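Local coordinates for protein aminoglycoside N(3)-acetyltransferase (Enterobacter cloacae, PDB 6NP2) that probably confers resistance to 2-deoxystreptamine aminoglycosides by transferring an acetyl group from acetyl-CoA to their N3 amine, at residues A115-S120 against H135-A140; V185-P190 against T202-S207. All coordinates share one frame; numbering follows the deposited sequence.

Interactions 1 and 2 lie side by side, centres about 9 Å apart, and both touch the bound aminoglycoside. Both are partly buried; interaction 1 lies nearer the chain centre yet has two exposed residues, interaction 2 none. Interaction 1 joins two irregular loops, one ahead of strand 121-124 of the large mixed sheet and one ahead of helix 146-152, through histidine rings, a sulfur, methyls and waters. Interaction 2 is a strand pairing within the hairpin 184-193/196-205, held chiefly by backbone hydrogen bonds. They meet where Asp204 OD2 accepts a probable hydrogen bond from Ala140 N, 2.9 Å away, and one water belongs to both. Asp118 of the first and Ser207 of the second bind different rings of the drug.

Interaction 1 (A115-S120 against H135-A140); sequences AHPDAS and HEMGAA. With SIS ((1S,2S,3R,4S,6R)-4,6-diamino-3-{[(2S,3R)-3-amino-6-(aminomethyl)-3,4-dihydro-2H-pyran-2-yl]oxy}-2-hydroxycyclohexyl 3-deoxy-4-C-methyl-3-(methylamino)-beta-L-arabinopyranoside), chain B.
The CB of His116 sits squarely over the face of the His135 imidazole, a CH-pi contact 3.5 Å from the ring centroid and only 8° off the normal. The two rings themselves meet obliquely, with planes at 41°. With CG anti to the backbone N (chi1 -167°), the His116 ring swings across to the 135-140 loop and enters a sandwich. Met137, its chain bent at chi2 and chi3, lays SD over one face, 4.1 Å from the His116 ring centroid, while the methyl of Ala119 lies against the opposite face. At the rim His116 CD2 approaches Glu136 O to 3.4 Å, near the ring plane. The methyls of Ala119 and Ala140 also touch.

The His135 ring is gripped at both nitrogens: NE2 donates to Ala140 O at 2.8 Å, and ND1 is hydrogen-bonded to Ser114 OG. This pairing fixes its rotation and presents its face to His116; between the nitrogens, Ala119 O lies at the ring edge, 3.2 Å from CE1 of His135. The 135-140 loop folds as a type II turn from Glu136 to Ala139, closed by Ala139 N to Glu136 O, with Gly138 taking its positive phi.

Two waters bridge the loops. One molecule donates to His135 O and weakly to Ala115 O; another joins His116 NE2, at 2.8 Å, to Gly138 N. Beside this packing, Asp118 faces the drug: its OD1 accepts from the methylamino N33 and its OD2 from the hydroxyl O23, at 2.6 Å. Asp118 OD1 also bonds Ser65 OG. Packed rings and methyls, with two bridging waters, thus join the loops, while the adjoining carboxylate recognises a sugar amine and hydroxyl and would be expected to favour the amine's protonated form.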
loop_
_atom_site.group_PDB
_atom_site.type_symbol
_atom_site.label_atom_id
_atom_site.label_comp_id
_atom_site.label_asym_id
_atom_site.label_seq_id
_atom_site.Cartn_x
_atom_site.Cartn_y
_atom_site.Cartn_z
ATOM N N ALA A 115 -8.181 -9.923 -2.087
ATOM C CA ALA A 115 -9.343 -10.034 -2.950
ATOM C C ALA A 115 -9.944 -8.699 -3.362
ATOM O O ALA A 115 -10.832 -8.685 -4.218
ATOM C CB ALA A 115 -10.407 -10.845 -2.212
ATOM N N HIS A 116 -9.530 -7.603 -2.770
ATOM C CA HIS A 116 -10.112 -6.308 -3.099
ATOM C C HIS A 116 -9.469 -5.810 -4.385
ATOM O O HIS A 116 -8.268 -5.556 -4.402
ATOM C CB HIS A 116 -9.824 -5.342 -1.964
ATOM C CG HIS A 116 -10.619 -4.082 -2.026
ATOM N ND1 HIS A 116 -10.570 -3.215 -3.095
ATOM C CD2 HIS A 116 -11.455 -3.532 -1.118
ATOM C CE1 HIS A 116 -11.353 -2.182 -2.840
ATOM N NE2 HIS A 116 -11.892 -2.350 -1.645
ATOM N N PRO A 117 -10.211 -5.666 -5.485
ATOM C CA PRO A 117 -9.516 -5.414 -6.754
ATOM C C PRO A 117 -8.801 -4.083 -6.812
ATOM O O PRO A 117 -7.736 -3.985 -7.423
ATOM C CB PRO A 117 -10.635 -5.541 -7.795
ATOM C CG PRO A 117 -11.619 -6.440 -7.144
ATOM C CD PRO A 117 -11.624 -6.007 -5.712
ATOM N N ASP A 118 -9.356 -3.037 -6.213
ATOM C CA ASP A 118 -8.730 -1.724 -6.282
ATOM C C ASP A 118 -7.681 -1.531 -5.200
ATOM O O ASP A 118 -6.665 -0.870 -5.431
ATOM C CB ASP A 118 -9.777 -0.611 -6.212
ATOM C CG ASP A 118 -9.182 0.742 -6.546
ATOM O OD1 ASP A 118 -8.791 0.959 -7.720
ATOM O OD2 ASP A 118 -9.086 1.577 -5.626
ATOM N N ALA A 119 -7.916 -2.091 -4.020
ATOM C CA ALA A 119 -7.005 -1.942 -2.886
ATOM C C ALA A 119 -6.074 -3.147 -2.728
ATOM O O ALA A 119 -5.456 -3.312 -1.673
ATOM C CB ALA A 119 -7.814 -1.707 -1.613
ATOM N N SER A 120 -5.907 -3.947 -3.779
ATOM C CA SER A 120 -5.282 -5.258 -3.629
ATOM C C SER A 120 -3.888 -5.169 -3.012
ATOM O O SER A 120 -3.052 -4.351 -3.413
ATOM C CB SER A 120 -5.207 -5.945 -4.990
ATOM O OG SER A 120 -4.761 -7.283 -4.871
ATOM N N HIS A 135 -10.317 -9.310 2.778
ATOM C CA HIS A 135 -10.158 -7.973 2.225
ATOM C C HIS A 135 -11.400 -7.676 1.389
ATOM O O HIS A 135 -11.429 -7.896 0.175
ATOM C CB HIS A 135 -8.890 -7.816 1.415
ATOM C CG HIS A 135 -8.504 -6.400 1.228
ATOM N ND1 HIS A 135 -7.424 -6.019 0.463
ATOM C CD2 HIS A 135 -9.043 -5.263 1.733
ATOM C CE1 HIS A 135 -7.298 -4.702 0.529
ATOM N NE2 HIS A 135 -8.272 -4.222 1.291
ATOM N N GLU A 136 -12.417 -7.180 2.060
ATOM C CA GLU A 136 -13.738 -7.046 1.484
ATOM C C GLU A 136 -13.976 -5.645 0.946
ATOM O O GLU A 136 -13.411 -4.654 1.424
ATOM C CB GLU A 136 -14.786 -7.393 2.536
ATOM C CG GLU A 136 -14.712 -8.883 2.864
ATOM C CD GLU A 136 -15.473 -9.313 4.084
ATOM O OE1 GLU A 136 -16.131 -8.486 4.743
ATOM O OE2 GLU A 136 -15.398 -10.518 4.391
ATOM N N MET A 137 -14.835 -5.582 -0.062
ATOM C CA MET A 137 -15.318 -4.305 -0.548
ATOM C C MET A 137 -15.937 -3.542 0.615
ATOM O O MET A 137 -16.663 -4.108 1.437
ATOM C CB MET A 137 -16.338 -4.558 -1.654
ATOM C CG MET A 137 -15.677 -5.056 -2.924
ATOM S SD MET A 137 -14.821 -3.797 -3.878
ATOM C CE MET A 137 -16.218 -3.057 -4.694
ATOM N N GLY A 138 -15.610 -2.259 0.704
ATOM C CA GLY A 138 -16.030 -1.428 1.815
ATOM C C GLY A 138 -15.027 -1.358 2.941
ATOM O O GLY A 138 -15.239 -0.597 3.889
ATOM N N ALA A 139 -13.935 -2.122 2.851
ATOM C CA ALA A 139 -12.869 -2.155 3.852
ATOM C C ALA A 139 -11.506 -2.085 3.154
ATOM O O ALA A 139 -10.638 -2.955 3.306
ATOM C CB ALA A 139 -13.000 -3.408 4.715
ATOM N N ALA A 140 -11.285 -1.015 2.401
ATOM C CA ALA A 140 -10.084 -0.923 1.579
ATOM C C ALA A 140 -8.825 -0.815 2.429
ATOM O O ALA A 140 -7.899 -1.623 2.274
ATOM C CB ALA A 140 -10.188 0.248 0.613
HETATM C C11 SIS B . -2.455 9.643 -5.051
HETATM C C12 SIS B . -5.050 5.281 -3.685
HETATM C C13 SIS B . -7.183 5.578 -6.322
HETATM C C21 SIS B . -1.040 9.947 -5.543
HETATM C C22 SIS B . -4.599 6.042 -2.445
HETATM C C23 SIS B . -7.487 4.241 -6.977
HETATM C C31 SIS B . -1.095 11.240 -6.371
HETATM C C32 SIS B . -3.366 6.858 -2.815
HETATM C C33 SIS B . -6.635 4.067 -8.239
HETATM C C41 SIS B . -1.953 12.272 -5.681
HETATM C C42 SIS B . -3.661 7.822 -3.959
HETATM C C43 SIS B . -6.841 5.259 -9.172
HETATM C C51 SIS B . -2.748 11.977 -4.683
HETATM C C52 SIS B . -4.217 7.100 -5.176
HETATM C C53 SIS B . -6.637 6.580 -8.432
HETATM C C61 SIS B . -3.589 13.071 -4.069
HETATM C C62 SIS B . -5.421 6.265 -4.786
HETATM C C83 SIS B . -5.828 5.221 -10.322
HETATM C C93 SIS B . -5.842 1.922 -9.165
HETATM N N12 SIS B . -6.192 4.427 -3.359
HETATM N N21 SIS B . -0.146 10.080 -4.386
HETATM N N32 SIS B . -2.892 7.656 -1.671
HETATM N N33 SIS B . -7.010 2.797 -8.910
HETATM N N61 SIS B . -4.910 12.531 -3.710
HETATM O O11 SIS B . -2.414 8.437 -4.286
HETATM O O23 SIS B . -7.125 3.206 -6.076
HETATM O O43 SIS B . -8.174 5.169 -9.668
HETATM O O51 SIS B . -2.885 10.720 -4.215
HETATM O O52 SIS B . -4.636 8.057 -6.143
HETATM O O53 SIS B . -7.406 6.638 -7.231
HETATM O O62 SIS B . -5.813 5.550 -5.957
HETATM O O HOH W 1 -13.046 -8.116 -2.059
HETATM O O HOH W 2 -13.791 -0.541 -0.605
#

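Interaction 2 (V185-P190 against T202-S207); sequences VTYSMP and TSDWDS. With SIS ((1S,2S,3R,4S,6R)-4,6-diamino-3-{[(2S,3R)-3-amino-6-(aminomethyl)-3,4-dihydro-2H-pyran-2-yl]oxy}-2-hydroxycyclohexyl 3-deoxy-4-C-methyl-3-(methylamino)-beta-L-arabinopyranoside), chain B.
Val185 and Asp204 exchange two backbone hydrogen bonds, Val185 N to Asp204 O and Asp204 N to Val185 O, each 2.9 Å. Tyr187 and Thr202 repeat the exchange two residues along, which makes both antiparallel hydrogen-bonded pairs. Between them lies the non-hydrogen-bonded pair Thr186-Ser203, where the backbones come close and Ser203 CA meets Val185 O at 3.0 Å in a CA-H...O contact, with a second from Thr186 CA to Thr202 O.

Val185, Tyr187, Thr202 and Asp204 share one face of the ribbon. There the Thr202 methyl CG2 lies over a face of the Tyr187 ring, toward its rim and 4.0 Å from CE1 of Tyr187; the two side chains run alongside each other. The phenol reaches this place because CG stands between backbone N and carbonyl carbon (chi1 55°). Where the second strand ends, Val185 CG1 packs across the Asp206 carboxylate, 3.6 Å from CG of Asp206.

Further out, a water lies 2.7 Å from both Tyr187 OH and Asp204 OD2, donating to the carboxylate. Asp204 OD1 receives the Trp205 backbone N on its anti side, somewhat out of the carboxylate plane, and Thr202 OG1 bonds Ser203 O. The Asp206 carboxylate is held from outside the pair by a salt bridge to Arg183 and a hydrogen bond from Asn208 N. Just past it, Ser207 OG accepts from N12, a deoxystreptamine amine of the drug, at 2.8 Å.

The pairing forms the open end of a twisted beta hairpin, strands 184-193 and 196-205; the pieces 185-190 and 202-205 run at 135° to each other. Helix 67-70 lies against it through Tyr67, which touches Val185 and meets the Tyr187 ring, and through Thr70; the loop bearing His116 packs on Tyr187, and Met137 on Thr202.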
loop_
_atom_site.group_PDB
_atom_site.type_symbol
_atom_site.label_atom_id
_atom_site.label_comp_id
_atom_site.label_asym_id
_atom_site.label_seq_id
_atom_site.Cartn_x
_atom_site.Cartn_y
_atom_site.Cartn_z
ATOM N N VAL A 185 -16.722 7.660 -1.258
ATOM C CA VAL A 185 -16.866 7.411 -2.683
ATOM C C VAL A 185 -17.662 6.135 -2.873
ATOM O O VAL A 185 -17.655 5.244 -2.016
ATOM C CB VAL A 185 -15.504 7.285 -3.404
ATOM C CG1 VAL A 185 -14.780 8.612 -3.439
ATOM C CG2 VAL A 185 -14.626 6.209 -2.762
ATOM N N THR A 186 -18.339 6.047 -4.020
ATOM C CA THR A 186 -19.014 4.834 -4.451
ATOM C C THR A 186 -18.391 4.375 -5.757
ATOM O O THR A 186 -18.163 5.179 -6.666
ATOM C CB THR A 186 -20.508 5.079 -4.640
ATOM O OG1 THR A 186 -21.088 5.419 -3.381
ATOM C CG2 THR A 186 -21.194 3.839 -5.187
ATOM N N TYR A 187 -18.078 3.086 -5.842
ATOM C CA TYR A 187 -17.498 2.539 -7.057
ATOM C C TYR A 187 -17.868 1.066 -7.133
ATOM O O TYR A 187 -18.413 0.488 -6.184
ATOM C CB TYR A 187 -15.982 2.781 -7.133
ATOM C CG TYR A 187 -15.180 2.279 -5.959
ATOM C CD1 TYR A 187 -14.800 0.951 -5.860
ATOM C CD2 TYR A 187 -14.786 3.134 -4.958
ATOM C CE1 TYR A 187 -14.036 0.498 -4.784
ATOM C CE2 TYR A 187 -14.019 2.693 -3.890
ATOM C CZ TYR A 187 -13.655 1.375 -3.805
ATOM O OH TYR A 187 -12.888 0.916 -2.753
ATOM N N SER A 188 -17.587 0.463 -8.284
ATOM C CA SER A 188 -17.966 -0.918 -8.531
ATOM C C SER A 188 -16.768 -1.700 -9.038
ATOM O O SER A 188 -15.993 -1.199 -9.862
ATOM C CB SER A 188 -19.088 -1.008 -9.587
ATOM O OG SER A 188 -20.270 -0.346 -9.167
ATOM N N MET A 189 -16.629 -2.929 -8.550
ATOM C CA MET A 189 -15.540 -3.802 -8.968
ATOM C C MET A 189 -16.090 -5.145 -9.418
ATOM O O MET A 189 -17.050 -5.656 -8.832
ATOM C CB MET A 189 -14.542 -4.039 -7.829
ATOM C CG MET A 189 -13.810 -2.773 -7.422
ATOM S SD MET A 189 -12.545 -2.255 -8.588
ATOM C CE MET A 189 -12.870 -0.502 -8.751
ATOM N N PRO A 190 -15.476 -5.748 -10.433
ATOM C CA PRO A 190 -15.928 -7.059 -10.904
ATOM C C PRO A 190 -15.110 -8.149 -10.246
ATOM O O PRO A 190 -13.891 -8.203 -10.444
ATOM C CB PRO A 190 -15.678 -6.970 -12.409
ATOM C CG PRO A 190 -14.484 -6.079 -12.540
ATOM C CD PRO A 190 -14.478 -5.158 -11.343
ATOM N N THR A 202 -19.904 -0.657 -3.885
ATOM C CA THR A 202 -19.672 -0.351 -2.483
ATOM C C THR A 202 -19.411 1.132 -2.326
ATOM O O THR A 202 -19.095 1.830 -3.285
ATOM C CB THR A 202 -18.445 -1.126 -1.952
ATOM O OG1 THR A 202 -18.462 -1.129 -0.523
ATOM C CG2 THR A 202 -17.099 -0.531 -2.455
ATOM N N SER A 203 -19.512 1.600 -1.091
ATOM C CA SER A 203 -18.933 2.879 -0.723
ATOM C C SER A 203 -17.773 2.642 0.233
ATOM O O SER A 203 -17.680 1.604 0.884
ATOM C CB SER A 203 -19.956 3.808 -0.071
ATOM O OG SER A 203 -20.433 3.295 1.153
ATOM N N ASP A 204 -16.880 3.621 0.306
ATOM C CA ASP A 204 -15.765 3.561 1.244
ATOM C C ASP A 204 -15.243 4.980 1.420
ATOM O O ASP A 204 -15.687 5.903 0.739
ATOM C CB ASP A 204 -14.653 2.614 0.757
ATOM C CG ASP A 204 -13.899 1.928 1.897
ATOM O OD1 ASP A 204 -13.876 2.455 3.027
ATOM O OD2 ASP A 204 -13.325 0.850 1.621
ATOM N N TRP A 205 -14.307 5.152 2.348
ATOM C CA TRP A 205 -13.696 6.459 2.515
ATOM C C TRP A 205 -12.957 6.857 1.244
ATOM O O TRP A 205 -12.348 6.023 0.574
ATOM C CB TRP A 205 -12.732 6.449 3.706
ATOM C CG TRP A 205 -13.408 5.969 4.945
ATOM C CD1 TRP A 205 -13.153 4.820 5.605
ATOM C CD2 TRP A 205 -14.489 6.605 5.656
ATOM N NE1 TRP A 205 -13.991 4.683 6.679
ATOM C CE2 TRP A 205 -14.821 5.771 6.739
ATOM C CE3 TRP A 205 -15.226 7.788 5.466
ATOM C CZ2 TRP A 205 -15.838 6.078 7.638
ATOM C CZ3 TRP A 205 -16.245 8.081 6.358
ATOM C CH2 TRP A 205 -16.548 7.229 7.419
ATOM N N ASP A 206 -12.988 8.142 0.923
ATOM C CA ASP A 206 -12.276 8.644 -0.244
ATOM C C ASP A 206 -10.778 8.597 0.025
ATOM O O ASP A 206 -10.263 9.344 0.857
ATOM C CB ASP A 206 -12.738 10.072 -0.506
ATOM C CG ASP A 206 -12.274 10.616 -1.839
ATOM O OD1 ASP A 206 -11.379 10.013 -2.483
ATOM O OD2 ASP A 206 -12.841 11.663 -2.239
ATOM N N SER A 207 -10.071 7.727 -0.693
ATOM C CA SER A 207 -8.626 7.615 -0.533
ATOM C C SER A 207 -7.880 8.683 -1.314
ATOM O O SER A 207 -6.648 8.700 -1.277
ATOM C CB SER A 207 -8.134 6.219 -0.933
ATOM O OG SER A 207 -8.244 6.010 -2.327
HETATM C C11 SIS B . -2.455 9.643 -5.051
HETATM C C12 SIS B . -5.050 5.281 -3.685
HETATM C C13 SIS B . -7.183 5.578 -6.322
HETATM C C21 SIS B . -1.040 9.947 -5.543
HETATM C C22 SIS B . -4.599 6.042 -2.445
HETATM C C23 SIS B . -7.487 4.241 -6.977
HETATM C C31 SIS B . -1.095 11.240 -6.371
HETATM C C32 SIS B . -3.366 6.858 -2.815
HETATM C C33 SIS B . -6.635 4.067 -8.239
HETATM C C41 SIS B . -1.953 12.272 -5.681
HETATM C C42 SIS B . -3.661 7.822 -3.959
HETATM C C43 SIS B . -6.841 5.259 -9.172
HETATM C C51 SIS B . -2.748 11.977 -4.683
HETATM C C52 SIS B . -4.217 7.100 -5.176
HETATM C C53 SIS B . -6.637 6.580 -8.432
HETATM C C61 SIS B . -3.589 13.071 -4.069
HETATM C C62 SIS B . -5.421 6.265 -4.786
HETATM C C83 SIS B . -5.828 5.221 -10.322
HETATM C C93 SIS B . -5.842 1.922 -9.165
HETATM N N12 SIS B . -6.192 4.427 -3.359
HETATM N N21 SIS B . -0.146 10.080 -4.386
HETATM N N32 SIS B . -2.892 7.656 -1.671
HETATM N N33 SIS B . -7.010 2.797 -8.910
HETATM N N61 SIS B . -4.910 12.531 -3.710
HETATM O O11 SIS B . -2.414 8.437 -4.286
HETATM O O23 SIS B . -7.125 3.206 -6.076
HETATM O O43 SIS B . -8.174 5.169 -9.668
HETATM O O51 SIS B . -2.885 10.720 -4.215
HETATM O O52 SIS B . -4.636 8.057 -6.143
HETATM O O53 SIS B . -7.406 6.638 -7.231
HETATM O O62 SIS B . -5.813 5.550 -5.957
HETATM O O HOH W 2 -13.791 -0.541 -0.605
#